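Local coordinates for protein arsenic responsive repressor ArsR (Corynebacterium glutamicum ATCC 13032, PDB 6J0E) that probably represses transcription of arsenic-resistance genes as a winged-helix dimer and lets go of its DNA when it binds As(III), at residues L4-L9 with S116-E121; D40-R45 with D65-S70; E29-L34 with A106-V111. All coordinates share one frame; numbering follows the deposited sequence.

Overall arrangement
Along the chain the segments come in the order 4-9, 29-34, 40-45, 65-70, 106-111 and 116-121, so that contact 1 encloses contact 3 and contact 3 encloses contact 2. Contact 1 is a two-stranded ribbon joining the ends of the chain, contact 3 the packing of helix 28-38 on helix 102-111, and contact 2 lies within the helix-turn-helix region. Their centres are about 20 Å apart between contacts 1 and 3, 23 Å between 2 and 3, and 31 Å between 1 and 2, the last pair on opposite sides of the chain's centre. All three touch the second subunit, so each contact lies within reach of the dimer interface.

Contact 1 of 3, residues L4-L9 with S116-E121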
loop_
_atom_site.group_PDB
_atom_site.type_symbol
_atom_site.label_atom_id
_atom_site.label_comp_id
_atom_site.label_asym_id
_atom_site.label_seq_id
_atom_site.Cartn_x
_atom_site.Cartn_y
_atom_site.Cartn_z
ATOM N N LEU B 4 8.536 13.962 -8.259
ATOM C CA LEU B 4 7.727 13.230 -7.277
ATOM C C LEU B 4 8.199 13.435 -5.865
ATOM O O LEU B 4 9.337 13.373 -5.561
ATOM C CB LEU B 4 7.711 11.713 -7.570
ATOM C CG LEU B 4 6.698 10.899 -6.762
ATOM C CD1 LEU B 4 5.276 11.203 -7.102
ATOM C CD2 LEU B 4 6.996 9.406 -6.934
ATOM N N HIS B 5 7.273 13.583 -4.918
ATOM C CA HIS B 5 7.726 13.907 -3.507
ATOM C C HIS B 5 6.731 13.214 -2.577
ATOM O O HIS B 5 5.516 13.313 -2.792
ATOM C CB HIS B 5 7.655 15.407 -3.272
ATOM C CG HIS B 5 8.147 15.885 -1.944
ATOM N ND1 HIS B 5 7.649 17.030 -1.336
ATOM C CD2 HIS B 5 9.068 15.366 -1.078
ATOM C CE1 HIS B 5 8.248 17.194 -0.160
ATOM N NE2 HIS B 5 9.091 16.187 0.036
ATOM N N THR B 6 7.205 12.423 -1.639
ATOM C CA THR B 6 6.294 12.036 -0.561
ATOM C C THR B 6 6.325 13.094 0.492
ATOM O O THR B 6 7.385 13.385 1.019
ATOM C CB THR B 6 6.733 10.632 -0.010
ATOM O OG1 THR B 6 6.604 9.635 -0.979
ATOM C CG2 THR B 6 5.874 10.288 1.287
ATOM N N ILE B 7 5.204 13.647 0.832
ATOM C CA ILE B 7 5.068 14.755 1.762
ATOM C C ILE B 7 4.430 14.207 3.026
ATOM O O ILE B 7 3.543 13.306 2.916
ATOM C CB ILE B 7 4.185 15.854 1.216
ATOM C CG1 ILE B 7 2.775 15.433 0.765
ATOM C CG2 ILE B 7 4.935 16.512 0.042
ATOM C CD1 ILE B 7 1.806 16.619 0.720
ATOM N N GLN B 8 4.784 14.759 4.185
ATOM C CA GLN B 8 4.057 14.486 5.463
ATOM C C GLN B 8 2.795 15.312 5.565
ATOM O O GLN B 8 2.767 16.545 5.238
ATOM C CB GLN B 8 4.934 14.789 6.699
ATOM C CG GLN B 8 6.194 13.974 6.597
ATOM C CD GLN B 8 5.917 12.506 6.726
ATOM O OE1 GLN B 8 5.243 12.107 7.622
ATOM N NE2 GLN B 8 6.415 11.715 5.808
ATOM N N LEU B 9 1.728 14.743 6.080
ATOM C CA LEU B 9 0.469 15.398 6.209
ATOM C C LEU B 9 0.182 15.762 7.716
ATOM O O LEU B 9 -0.545 15.038 8.464
ATOM C CB LEU B 9 -0.651 14.604 5.592
ATOM C CG LEU B 9 -0.594 14.493 4.088
ATOM C CD1 LEU B 9 -1.581 13.429 3.705
ATOM C CD2 LEU B 9 -0.916 15.801 3.419
ATOM N N SER B 116 1.068 10.502 5.012
ATOM C CA SER B 116 1.952 10.997 3.926
ATOM C C SER B 116 1.279 10.582 2.637
ATOM O O SER B 116 0.365 9.712 2.616
ATOM C CB SER B 116 3.370 10.488 4.021
ATOM O OG SER B 116 3.639 9.092 3.698
ATOM N N MET B 117 1.670 11.250 1.554
ATOM C CA MET B 117 1.107 11.016 0.266
ATOM C C MET B 117 2.149 11.459 -0.772
ATOM O O MET B 117 2.983 12.240 -0.432
ATOM C CB MET B 117 -0.204 11.773 0.057
ATOM C CG MET B 117 -0.116 13.263 0.102
ATOM S SD MET B 117 -1.643 14.099 -0.320
ATOM C CE MET B 117 -1.926 13.791 -2.049
ATOM N N GLU B 118 1.958 10.963 -1.975
ATOM C CA GLU B 118 2.822 11.307 -3.172
ATOM C C GLU B 118 2.141 12.302 -3.969
ATOM O O GLU B 118 1.025 12.049 -4.465
ATOM C CB GLU B 118 3.227 9.973 -3.937
ATOM C CG GLU B 118 4.292 9.212 -3.270
ATOM C CD GLU B 118 3.786 8.512 -1.935
ATOM O OE1 GLU B 118 2.572 7.894 -2.241
ATOM O OE2 GLU B 118 4.312 8.656 -0.917
ATOM N N LEU B 119 2.881 13.366 -4.330
ATOM C CA LEU B 119 2.452 14.349 -5.313
ATOM C C LEU B 119 3.683 14.820 -6.063
ATOM O O LEU B 119 4.778 14.464 -5.815
ATOM C CB LEU B 119 1.672 15.433 -4.647
ATOM C CG LEU B 119 2.213 16.358 -3.564
ATOM C CD1 LEU B 119 3.204 17.280 -4.116
ATOM C CD2 LEU B 119 1.151 17.189 -3.007
ATOM N N LEU B 120 3.418 15.601 -7.091
ATOM C CA LEU B 120 4.491 16.244 -7.926
ATOM C C LEU B 120 4.683 17.689 -7.421
ATOM O O LEU B 120 3.742 18.332 -7.054
ATOM C CB LEU B 120 4.085 16.272 -9.379
ATOM C CG LEU B 120 3.877 14.924 -10.059
ATOM C CD1 LEU B 120 3.332 15.060 -11.530
ATOM C CD2 LEU B 120 5.180 14.120 -10.056
ATOM N N GLU B 121 5.930 18.066 -7.261
ATOM C CA GLU B 121 6.311 19.407 -6.862
ATOM C C GLU B 121 6.805 20.153 -8.112
ATOM O O GLU B 121 7.610 19.616 -8.862
ATOM C CB GLU B 121 7.439 19.409 -5.862
ATOM C CG GLU B 121 7.222 18.688 -4.467
ATOM C CD GLU B 121 6.349 19.460 -3.512
ATOM O OE1 GLU B 121 5.756 20.476 -3.834
ATOM O OE2 GLU B 121 6.142 19.016 -2.388
HETATM O O HOH W 1 6.568 8.827 4.801
#
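Leu4 to Gln8 pair with Ser116 to Leu120 as an antiparallel beta ribbon, two-stranded within this chain, the strand axes 4.6 Å apart at their closest and running at 149° to each other. The hydrogen-bonded pairs are His5 with Leu119 and Ile7 with Met117. Each makes two backbone bonds, among them His5 N to Leu119 O at 2.8 Å. The ribbon brings the N terminus of the chain to its C-terminal strand, and Leu120 and Glu121 carry the sheet on across the dimer interface by pairing in a parallel ladder with a strand of the second subunit.

On one face Thr6 and Glu118 lie side by side. The separation of Thr6 OG1 and Glu118 OE2, 2.5 Å, is so short that its exact length is doubtful. Glu118 OE2 also forms a salt bridge with Arg109 of the second subunit. That arginine binds Ser116 OG as well, though less certainly, since Ser116 has two conformers and the bond is given for one of them.

The other face carries His5, Ile7, Met117 and Leu119. Ile7 holds CG1 between its backbone N and carbonyl carbon, which lays this branch beside Met117, Ile7 CG1 to Met117 CG 3.7 Å, the two side chains pointing the same way. The Ile7 CD1 end goes on to meet Leu119 CD2 at 3.8 Å, there crossing nearly at right angles. Leu9 reaches the same thioether chain with CD1 against Met117 CG. Glu121 has its OE1 bonded to His124 of the second subunit, while OE2 turns to His5. His5 ND1 donates to Glu121 OE2 at 2.7 Å with an N-H...O angle of 163°; the oxygen accepts on its anti lone pair and lies close to the ring plane, while carboxylate and ring are turned 45° apart.

Contact 2 of 3, residues D40-R45 with D65-S70; sequences DPVRLR and DLMGLS
Val42 and Leu69 meet tip to tip where the start of helix 41-52 faces the turn after helix 60-67, part of the winged helix-turn-helix domain of ArsR repressors. This apolar contact is made by one methyl against two: Leu69 CD2 lies 3.7 Å from Val42 CG1 and 3.9 Å from Val42 CG2. Met67 adds the second apolar touch. Its chain runs out extended and then bends at the thioether (chi3 69°), which sets the methyl against the aliphatic root of Arg45, Met67 CE to Arg45 CB 3.7 Å. Met67 CE also comes to 4.0 Å from Val42 O, so it sits against both side chain and backbone of the helix.

Polar linkage between the segments passes through a water. Arg45 folds back at chi3, with Val42 CA above one face of the guanidinium, near its rim. Arg45 NH2 donates to the water oxygen at 2.9 Å, and the water in turn donates to Met67 O at 2.8 Å. The water lies in the guanidinium plane, at its edge. Thus a carbonyl near the end of helix 60-67 is tied to a charged group of the neighbouring helix.

Within segment 40-45, Asp40 is an N-cap. Asp40 OD1 accepts from Arg43 N at 3.1 Å, fairly straight at 160°, and more weakly from Val42 N. In segment 65-70, Gly68, with positive phi, follows the end of helix 60-67 and turns the chain toward Leu69.

Val42 and Met67 both lie against helix 71-83, the probable DNA-recognition helix by analogy with the family, touching His77 and Ile74 respectively. Met67 also packs on Ile46 and Gln49 of helix 41-52, and Arg45 NH1 bonds Ser28 OG of the second subunit.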
loop_
_atom_site.group_PDB
_atom_site.type_symbol
_atom_site.label_atom_id
_atom_site.label_comp_id
_atom_site.label_asym_id
_atom_site.label_seq_id
_atom_site.Cartn_x
_atom_site.Cartn_y
_atom_site.Cartn_z
ATOM N N ASP B 40 3.028 -12.968 -0.101
ATOM C CA ASP B 40 3.778 -14.123 -0.558
ATOM C C ASP B 40 4.890 -13.547 -1.493
ATOM O O ASP B 40 4.594 -12.869 -2.436
ATOM C CB ASP B 40 2.860 -15.061 -1.356
ATOM C CG ASP B 40 3.619 -16.236 -1.956
ATOM O OD1 ASP B 40 4.450 -16.085 -2.831
ATOM O OD2 ASP B 40 3.379 -17.332 -1.575
ATOM N N PRO B 41 6.119 -13.851 -1.276
ATOM C CA PRO B 41 7.204 -13.323 -2.123
ATOM C C PRO B 41 7.184 -13.623 -3.597
ATOM O O PRO B 41 7.477 -12.719 -4.405
ATOM C CB PRO B 41 8.517 -13.963 -1.523
ATOM C CG PRO B 41 8.061 -14.849 -0.434
ATOM C CD PRO B 41 6.569 -14.924 -0.342
ATOM N N VAL B 42 6.811 -14.856 -3.953
ATOM C CA VAL B 42 6.748 -15.260 -5.357
ATOM C C VAL B 42 5.646 -14.362 -6.024
ATOM O O VAL B 42 5.741 -13.960 -7.198
ATOM C CB VAL B 42 6.532 -16.780 -5.532
ATOM C CG1 VAL B 42 6.280 -17.166 -6.999
ATOM C CG2 VAL B 42 7.688 -17.532 -4.971
ATOM N N ARG B 43 4.497 -14.176 -5.326
ATOM C CA ARG B 43 3.450 -13.335 -5.909
ATOM C C ARG B 43 3.882 -11.954 -6.181
ATOM O O ARG B 43 3.559 -11.355 -7.189
ATOM C CB ARG B 43 2.149 -13.265 -5.040
ATOM C CG ARG B 43 1.360 -14.539 -5.078
ATOM C CD ARG B 43 0.260 -14.662 -4.110
ATOM N NE ARG B 43 -0.063 -16.055 -4.035
ATOM C CZ ARG B 43 -0.683 -16.592 -2.986
ATOM N NH1 ARG B 43 -0.901 -15.859 -1.857
ATOM N NH2 ARG B 43 -1.006 -17.882 -3.065
ATOM N N LEU B 44 4.641 -11.412 -5.289
ATOM C CA LEU B 44 5.141 -10.051 -5.482
ATOM C C LEU B 44 6.073 -9.947 -6.649
ATOM O O LEU B 44 6.041 -8.953 -7.384
ATOM C CB LEU B 44 5.901 -9.557 -4.200
ATOM C CG LEU B 44 4.920 -9.230 -3.110
ATOM C CD1 LEU B 44 5.791 -8.464 -2.058
ATOM C CD2 LEU B 44 3.747 -8.361 -3.452
ATOM N N ARG B 45 6.964 -10.919 -6.754
ATOM C CA ARG B 45 7.815 -11.038 -7.979
ATOM C C ARG B 45 7.093 -11.224 -9.300
ATOM O O ARG B 45 7.563 -10.657 -10.311
ATOM C CB ARG B 45 8.855 -12.111 -7.819
ATOM C CG ARG B 45 9.798 -11.798 -6.680
ATOM C CD ARG B 45 11.236 -12.363 -6.795
ATOM N NE ARG B 45 11.225 -13.782 -7.094
ATOM C CZ ARG B 45 11.085 -14.791 -6.245
ATOM N NH1 ARG B 45 10.861 -14.593 -4.987
ATOM N NH2 ARG B 45 11.104 -16.050 -6.704
ATOM N N ASP B 65 9.753 -19.084 -17.821
ATOM C CA ASP B 65 11.076 -18.830 -18.348
ATOM C C ASP B 65 11.774 -17.668 -17.551
ATOM O O ASP B 65 12.980 -17.750 -17.197
ATOM C CB ASP B 65 10.936 -18.609 -19.887
ATOM C CG ASP B 65 12.263 -18.898 -20.701
ATOM O OD1 ASP B 65 13.108 -19.780 -20.375
ATOM O OD2 ASP B 65 12.419 -18.194 -21.703
ATOM N N LEU B 66 11.048 -16.575 -17.338
ATOM C CA LEU B 66 11.620 -15.353 -16.684
ATOM C C LEU B 66 12.030 -15.662 -15.235
ATOM O O LEU B 66 13.068 -15.173 -14.706
ATOM C CB LEU B 66 10.632 -14.147 -16.790
ATOM C CG LEU B 66 10.348 -13.467 -18.138
ATOM C CD1 LEU B 66 9.259 -12.480 -17.933
ATOM C CD2 LEU B 66 11.623 -12.730 -18.639
ATOM N N MET B 67 11.178 -16.423 -14.528
ATOM C CA MET B 67 11.414 -16.609 -13.142
ATOM C C MET B 67 12.176 -17.866 -12.678
ATOM O O MET B 67 12.550 -17.937 -11.519
ATOM C CB MET B 67 9.986 -16.538 -12.489
ATOM C CG MET B 67 9.293 -15.252 -12.824
ATOM S SD MET B 67 7.666 -15.155 -11.875
ATOM C CE MET B 67 8.264 -14.967 -10.170
ATOM N N GLY B 68 12.303 -18.851 -13.602
ATOM C CA GLY B 68 12.872 -20.144 -13.253
ATOM C C GLY B 68 12.069 -21.014 -12.348
ATOM O O GLY B 68 12.696 -21.921 -11.633
ATOM N N LEU B 69 10.729 -20.702 -12.250
ATOM C CA LEU B 69 9.887 -21.498 -11.372
ATOM C C LEU B 69 9.038 -22.421 -12.236
ATOM O O LEU B 69 8.927 -22.197 -13.384
ATOM C CB LEU B 69 9.041 -20.689 -10.420
ATOM C CG LEU B 69 9.709 -19.680 -9.391
ATOM C CD1 LEU B 69 9.662 -18.320 -10.005
ATOM C CD2 LEU B 69 8.837 -19.498 -8.166
ATOM N N SER B 70 8.507 -23.517 -11.702
ATOM C CA SER B 70 7.804 -24.434 -12.541
ATOM C C SER B 70 6.411 -23.930 -13.043
ATOM O O SER B 70 5.754 -23.078 -12.421
ATOM C CB SER B 70 7.660 -25.727 -11.753
ATOM O OG SER B 70 6.646 -25.591 -10.757
HETATM O O HOH W 2 11.856 -16.056 -9.536
#

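Contact 3 of 3, residues E29-L34 with A106-V111; sequences EHYADL and AELRTV
Tyr31 of helix 28-38 faces Leu108 and Val111 of helix 102-111 where the two helices, their short axes 11.3 Å apart, cross at 110°; the nearest CA atoms, of Tyr31 and Leu108, are 7.4 Å apart. Both helices belong to the ArsR-type winged-helix fold. Terminal helices of ArsR-family domains commonly take part in dimerisation, and here both segments touch the second subunit.

The phenol ring carries most of the contact. With CG trans to the carbonyl carbon (chi1 -66°), Tyr31 leans across to the other helix and presents a face to Val111. The CG2 methyl of Val111 stands 3.8 Å from the centroid of the Tyr31 ring and only 6° off the ring normal, a well-centred CH-pi contact. Leu108 takes an oblique position instead: its CD2 lies 3.9 Å from Tyr31 CD1, the two side chains sliding past each other in opposite directions. Leu108 CD2 also comes to 4.1 Å from Leu34 CD1, one turn further along helix 28-38, so one methyl of Leu108 touches both Tyr31 and Leu34. Phe86 backs both leucines, and Pro22 touches Tyr31 and Val111. Tyr31 also packs on Leu44 of the second subunit, so the ring takes part in the dimer interface.

A polar edge borders this buried apolar patch. The carboxylate of Glu107, steeply inclined to the ring, puts OE1 near the ring plane at the hydroxyl end. The distance of 3.4 Å from Tyr31 OH to Glu107 OE1 makes this at best a weak hydrogen bond, and the hydroxyl proton has another acceptor within reach. A water oxygen lies 3.2 Å from Tyr31 OH, and that water donates to the backbone oxygen Glu107 O at 2.9 Å.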
loop_
_atom_site.group_PDB
_atom_site.type_symbol
_atom_site.label_atom_id
_atom_site.label_comp_id
_atom_site.label_asym_id
_atom_site.label_seq_id
_atom_site.Cartn_x
_atom_site.Cartn_y
_atom_site.Cartn_z
ATOM N N GLU B 29 -12.312 -5.908 5.943
ATOM C CA GLU B 29 -11.902 -7.287 6.045
ATOM C C GLU B 29 -11.434 -7.795 4.639
ATOM O O GLU B 29 -10.458 -8.517 4.550
ATOM C CB GLU B 29 -13.005 -8.209 6.576
ATOM C CG GLU B 29 -12.463 -9.641 6.771
ATOM C CD GLU B 29 -13.488 -10.634 7.272
ATOM O OE1 GLU B 29 -14.685 -10.282 7.442
ATOM O OE2 GLU B 29 -13.034 -11.778 7.461
ATOM N N HIS B 30 -12.067 -7.284 3.547
ATOM C CA HIS B 30 -11.648 -7.567 2.198
ATOM C C HIS B 30 -10.280 -7.021 1.902
ATOM O O HIS B 30 -9.491 -7.676 1.351
ATOM C CB HIS B 30 -12.745 -7.017 1.248
ATOM C CG HIS B 30 -12.436 -7.278 -0.177
ATOM N ND1 HIS B 30 -12.124 -8.556 -0.572
ATOM C CD2 HIS B 30 -12.243 -6.458 -1.227
ATOM C CE1 HIS B 30 -11.800 -8.517 -1.862
ATOM N NE2 HIS B 30 -11.872 -7.262 -2.279
ATOM N N TYR B 31 -10.025 -5.721 2.277
ATOM C CA TYR B 31 -8.720 -5.179 2.137
ATOM C C TYR B 31 -7.651 -6.028 2.825
ATOM O O TYR B 31 -6.562 -6.221 2.366
ATOM C CB TYR B 31 -8.678 -3.749 2.640
ATOM C CG TYR B 31 -9.513 -2.789 1.810
ATOM C CD1 TYR B 31 -9.394 -2.871 0.445
ATOM C CD2 TYR B 31 -10.384 -1.873 2.369
ATOM C CE1 TYR B 31 -10.089 -1.981 -0.349
ATOM C CE2 TYR B 31 -11.092 -1.008 1.606
ATOM C CZ TYR B 31 -10.961 -1.073 0.275
ATOM O OH TYR B 31 -11.490 -0.224 -0.731
ATOM N N ALA B 32 -7.913 -6.484 4.049
ATOM C CA ALA B 32 -6.962 -7.327 4.708
ATOM C C ALA B 32 -6.758 -8.670 4.006
ATOM O O ALA B 32 -5.642 -9.162 3.902
ATOM C CB ALA B 32 -7.450 -7.593 6.168
ATOM N N ASP B 33 -7.849 -9.264 3.449
ATOM C CA ASP B 33 -7.640 -10.450 2.644
ATOM C C ASP B 33 -6.766 -10.136 1.420
ATOM O O ASP B 33 -6.011 -10.925 1.095
ATOM C CB ASP B 33 -8.951 -11.127 2.135
ATOM C CG ASP B 33 -9.913 -11.527 3.277
ATOM O OD1 ASP B 33 -9.433 -11.810 4.376
ATOM O OD2 ASP B 33 -11.179 -11.575 3.005
ATOM N N LEU B 34 -6.899 -8.947 0.823
ATOM C CA LEU B 34 -6.032 -8.655 -0.289
ATOM C C LEU B 34 -4.595 -8.558 0.136
ATOM O O LEU B 34 -3.690 -8.881 -0.599
ATOM C CB LEU B 34 -6.520 -7.341 -0.989
ATOM C CG LEU B 34 -7.903 -7.461 -1.716
ATOM C CD1 LEU B 34 -8.232 -6.110 -2.316
ATOM C CD2 LEU B 34 -7.760 -8.486 -2.832
ATOM N N ALA B 106 -4.694 0.774 -7.037
ATOM C CA ALA B 106 -5.038 2.181 -6.677
ATOM C C ALA B 106 -5.877 2.251 -5.380
ATOM O O ALA B 106 -5.617 3.108 -4.515
ATOM C CB ALA B 106 -5.768 2.859 -7.815
ATOM N N GLU B 107 -6.766 1.333 -5.191
ATOM C CA GLU B 107 -7.550 1.271 -3.997
ATOM C C GLU B 107 -6.638 1.004 -2.780
ATOM O O GLU B 107 -6.806 1.679 -1.746
ATOM C CB GLU B 107 -8.610 0.076 -4.001
ATOM C CG GLU B 107 -9.742 0.378 -4.951
ATOM C CD GLU B 107 -11.024 -0.422 -4.592
ATOM O OE1 GLU B 107 -10.956 -1.452 -3.872
ATOM O OE2 GLU B 107 -12.122 0.017 -5.121
ATOM N N LEU B 108 -5.737 0.035 -2.892
ATOM C CA LEU B 108 -4.768 -0.335 -1.804
ATOM C C LEU B 108 -3.861 0.862 -1.477
ATOM O O LEU B 108 -3.541 1.077 -0.315
ATOM C CB LEU B 108 -4.021 -1.681 -2.056
ATOM C CG LEU B 108 -4.835 -2.921 -2.162
ATOM C CD1 LEU B 108 -3.909 -4.083 -2.344
ATOM C CD2 LEU B 108 -5.734 -3.133 -0.932
ATOM N N ARG B 109 -3.364 1.584 -2.502
ATOM C CA ARG B 109 -2.639 2.845 -2.252
ATOM C C ARG B 109 -3.338 3.847 -1.410
ATOM O O ARG B 109 -2.695 4.459 -0.564
ATOM C CB ARG B 109 -2.142 3.496 -3.507
ATOM C CG ARG B 109 -1.067 2.697 -4.170
ATOM C CD ARG B 109 -0.364 3.519 -5.331
ATOM N NE ARG B 109 -1.241 4.132 -6.278
ATOM C CZ ARG B 109 -1.706 3.509 -7.382
ATOM N NH1 ARG B 109 -1.381 2.194 -7.619
ATOM N NH2 ARG B 109 -2.508 4.148 -8.130
ATOM N N THR B 110 -4.679 3.990 -1.594
ATOM C CA THR B 110 -5.507 4.853 -0.797
ATOM C C THR B 110 -5.640 4.340 0.656
ATOM O O THR B 110 -5.559 5.127 1.634
ATOM C CB THR B 110 -6.904 5.000 -1.410
ATOM O OG1 THR B 110 -6.737 5.480 -2.746
ATOM C CG2 THR B 110 -7.797 5.813 -0.575
ATOM N N VAL B 111 -5.771 3.061 0.830
ATOM C CA VAL B 111 -5.951 2.504 2.200
ATOM C C VAL B 111 -4.674 2.721 3.046
ATOM O O VAL B 111 -4.641 2.795 4.151
ATOM C CB VAL B 111 -6.238 0.976 2.086
ATOM C CG1 VAL B 111 -6.110 0.182 3.346
ATOM C CG2 VAL B 111 -7.648 0.734 1.520
HETATM O O HOH W 3 -9.567 2.347 -1.095
#